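Glyoxylate reductase (Paecilomyces sp. J18, PDB 3WNV) probably catalyses the reduction of glyoxylate to glycolate with a nicotinamide cofactor, as a fungal member of the D-isomer-specific 2-hydroxyacid dehydrogenase family. Local coordinates at residues E41-G46 with S73-S78. Residues are numbered along the deposited sequence; the frame is centred on the assembly and turned at random.
Sequences ENCKSG and SALPKS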
ATOM      1  N   GLU A  41      11.039   9.691 -24.696  1.00 26.29           N
ATOM      2  CA  GLU A  41      12.024  10.026 -25.722  1.00 31.14           C
ATOM      3  C   GLU A  41      13.202   9.057 -25.719  1.00 28.51           C
ATOM      4  O   GLU A  41      13.672   8.662 -26.778  1.00 24.80           O
ATOM      5  CB  GLU A  41      12.528  11.464 -25.555  1.00 35.86           C
ATOM      6  CG  GLU A  41      11.664  12.510 -26.256  1.00 48.72           C
ATOM      7  CD  GLU A  41      12.024  13.939 -25.861  1.00 55.59           C
ATOM      8  OE1 GLU A  41      13.153  14.157 -25.359  1.00 56.16           O
ATOM      9  OE2 GLU A  41      11.168  14.836 -26.048  1.00 58.03           O
ATOM     10  N   ASN A  42      13.670   8.673 -24.528  1.00 23.56           N
ATOM     11  CA  ASN A  42      14.764   7.711 -24.427  1.00 22.77           C
ATOM     12  C   ASN A  42      14.342   6.391 -25.035  1.00 17.87           C
ATOM     13  O   ASN A  42      15.086   5.795 -25.796  1.00 25.64           O
ATOM     14  CB  ASN A  42      15.170   7.471 -22.958  1.00 24.01           C
ATOM     15  CG  ASN A  42      15.906   8.657 -22.340  1.00 30.17           C
ATOM     16  OD1 ASN A  42      16.233   9.628 -23.030  1.00 27.01           O
ATOM     17  ND2 ASN A  42      16.182   8.573 -21.032  1.00 26.86           N
ATOM     18  N   CYS A  43      13.149   5.928 -24.670  1.00 18.86           N
ATOM     19  CA  CYS A  43      12.617   4.672 -25.235  1.00 20.87           C
ATOM     20  C   CYS A  43      12.596   4.692 -26.764  1.00 25.86           C
ATOM     21  O   CYS A  43      13.027   3.735 -27.432  1.00 21.91           O
ATOM     22  CB  CYS A  43      11.204   4.398 -24.690  1.00 17.75           C
ATOM     23  SG  CYS A  43      11.094   3.977 -22.959  1.00 21.90           S
ATOM     24  N   LYS A  44      12.108   5.795 -27.331  1.00 28.65           N
ATOM     25  CA  LYS A  44      11.932   5.884 -28.778  1.00 27.34           C
ATOM     26  C   LYS A  44      13.307   6.009 -29.425  1.00 25.19           C
ATOM     27  O   LYS A  44      13.482   5.646 -30.579  1.00 27.83           O
ATOM     28  CB  LYS A  44      11.011   7.064 -29.139  1.00 31.43           C
ATOM     29  CG  LYS A  44      10.563   7.124 -30.617  1.00 38.93           C
ATOM     30  CD  LYS A  44       9.378   8.105 -30.805  1.00 48.49           C
ATOM     31  CE  LYS A  44       8.694   7.969 -32.177  1.00 53.62           C
ATOM     32  NZ  LYS A  44       7.532   8.902 -32.344  1.00 55.04           N
ATOM     33  N   SER A  45      14.304   6.454 -28.652  1.00 28.02           N
ATOM     34  CA  SER A  45      15.637   6.739 -29.212  1.00 29.81           C
ATOM     35  C   SER A  45      16.478   5.497 -29.468  1.00 28.44           C
ATOM     36  O   SER A  45      17.503   5.574 -30.147  1.00 30.62           O
ATOM     37  CB  SER A  45      16.430   7.629 -28.260  1.00 31.59           C
ATOM     38  OG  SER A  45      16.817   6.885 -27.117  1.00 31.94           O
ATOM     39  N   GLY A  46      16.075   4.363 -28.891  1.00 26.72           N
ATOM     40  CA  GLY A  46      16.799   3.111 -29.079  1.00 24.07           C
ATOM     41  C   GLY A  46      17.828   2.819 -27.986  1.00 28.10           C
ATOM     42  O   GLY A  46      18.465   1.762 -27.972  1.00 28.37           O
ATOM     43  N   SER A  73       3.381   0.509 -24.026  1.00 14.59           N
ATOM     44  CA  SER A  73       3.381   0.448 -25.476  1.00 18.42           C
ATOM     45  C   SER A  73       4.669   1.036 -26.071  1.00 21.29           C
ATOM     46  O   SER A  73       5.136   0.575 -27.103  1.00 23.61           O
ATOM     47  CB  SER A  73       2.156   1.189 -26.028  1.00 20.15           C
ATOM     48  OG  SER A  73       2.087   1.039 -27.439  1.00 29.26           O
ATOM     49  N   ALA A  74       5.241   2.034 -25.396  1.00 19.56           N
ATOM     50  CA  ALA A  74       6.520   2.643 -25.786  1.00 21.90           C
ATOM     51  C   ALA A  74       7.768   1.845 -25.373  1.00 19.44           C
ATOM     52  O   ALA A  74       8.850   2.091 -25.905  1.00 18.28           O
ATOM     53  CB  ALA A  74       6.626   4.059 -25.199  1.00 16.53           C
ATOM     54  N   LEU A  75       7.662   0.949 -24.398  1.00 18.24           N
ATOM     55  CA  LEU A  75       8.862   0.185 -23.985  1.00 15.81           C
ATOM     56  C   LEU A  75       9.445  -0.607 -25.160  1.00 14.93           C
ATOM     57  O   LEU A  75       8.717  -1.044 -26.041  1.00 15.75           O
ATOM     58  CB  LEU A  75       8.527  -0.762 -22.830  1.00 15.90           C
ATOM     59  CG  LEU A  75       8.177  -0.127 -21.484  1.00 14.63           C
ATOM     60  CD1 LEU A  75       7.778  -1.186 -20.460  1.00 15.47           C
ATOM     61  CD2 LEU A  75       9.337   0.770 -20.956  1.00 12.87           C
ATOM     62  N   PRO A  76      10.775  -0.762 -25.204  1.00 12.17           N
ATOM     63  CA  PRO A  76      11.378  -1.539 -26.284  1.00 17.09           C
ATOM     64  C   PRO A  76      10.956  -3.000 -26.183  1.00 17.76           C
ATOM     65  O   PRO A  76      10.680  -3.526 -25.086  1.00 15.94           O
ATOM     66  CB  PRO A  76      12.892  -1.419 -26.033  1.00 18.01           C
ATOM     67  CG  PRO A  76      13.070  -0.407 -24.967  1.00 18.83           C
ATOM     68  CD  PRO A  76      11.758  -0.222 -24.257  1.00 13.62           C
ATOM     69  N   LYS A  77      10.905  -3.638 -27.341  1.00 15.91           N
ATOM     70  CA  LYS A  77      10.501  -5.033 -27.444  1.00 18.38           C
ATOM     71  C   LYS A  77      11.379  -5.975 -26.607  1.00 18.12           C
ATOM     72  O   LYS A  77      10.945  -7.083 -26.229  1.00 19.23           O
ATOM     73  CB  LYS A  77      10.508  -5.413 -28.922  1.00 20.65           C
ATOM     74  CG  LYS A  77       9.870  -6.718 -29.309  1.00 29.08           C
ATOM     75  CD  LYS A  77       9.986  -6.914 -30.848  1.00 38.09           C
ATOM     76  CE  LYS A  77       9.286  -8.194 -31.322  1.00 37.89           C
ATOM     77  NZ  LYS A  77       7.822  -8.053 -31.157  1.00 38.07           N
ATOM     78  N   SER A  78      12.620  -5.557 -26.326  1.00 18.87           N
ATOM     79  CA  SER A  78      13.515  -6.361 -25.497  1.00 19.77           C
ATOM     80  C   SER A  78      13.012  -6.615 -24.060  1.00 16.73           C
ATOM     81  O   SER A  78      13.397  -7.600 -23.430  1.00 13.97           O
ATOM     82  CB  SER A  78      14.879  -5.674 -25.425  1.00 18.05           C
ATOM     83  OG  SER A  78      14.710  -4.294 -25.073  1.00 15.80           O
TER
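Cys43, a buried residue in the last turn of helix 36-45, carries this contact almost by itself, meeting Ala74, Leu75 and Pro76 where helix 69-74 gives way to loop. It illustrates how two helix ends can pack through one small side chain set against a turning backbone. Cys43 CB points at the other segment and lies 3.5 Å from Ala74 O, a carbonyl of the final helical residue. With SG beside the backbone N and anti to the carbonyl carbon (chi1 -69°), the sulfur swings aside from this oxygen, toward a Leu75 methyl and the Pro76 ring. Cys43 SG is 4.2 Å from Leu75 CD2. The proline ring is met more loosely, Cys43 SG lying 4.4 Å from Pro76 CD. Although the CB of Leu75 points away from helix 36-45, its CD2 still comes within touch. The nearest CA approach of the two segments, Cys43 CA to Leu75 CA, is 6.0 Å.

The polar groups bond to the connecting loop and strand rather than to one another: Asn42 ND2 to Tyr48 OH, and Ser78 OG to Val51 O. Tyr48 also packs on Cys43 and Pro76, while Leu40 and Phe39 continue the contact along helix 36-45 to Ala74 and Leu75. In the five-stranded parallel sheet's domain, helix 36-45 connects strands 27-31 and 51-57, helix 69-74 lies between strands 51-57 and 81-85, and the contact centre is about 29 Å from the chain centre.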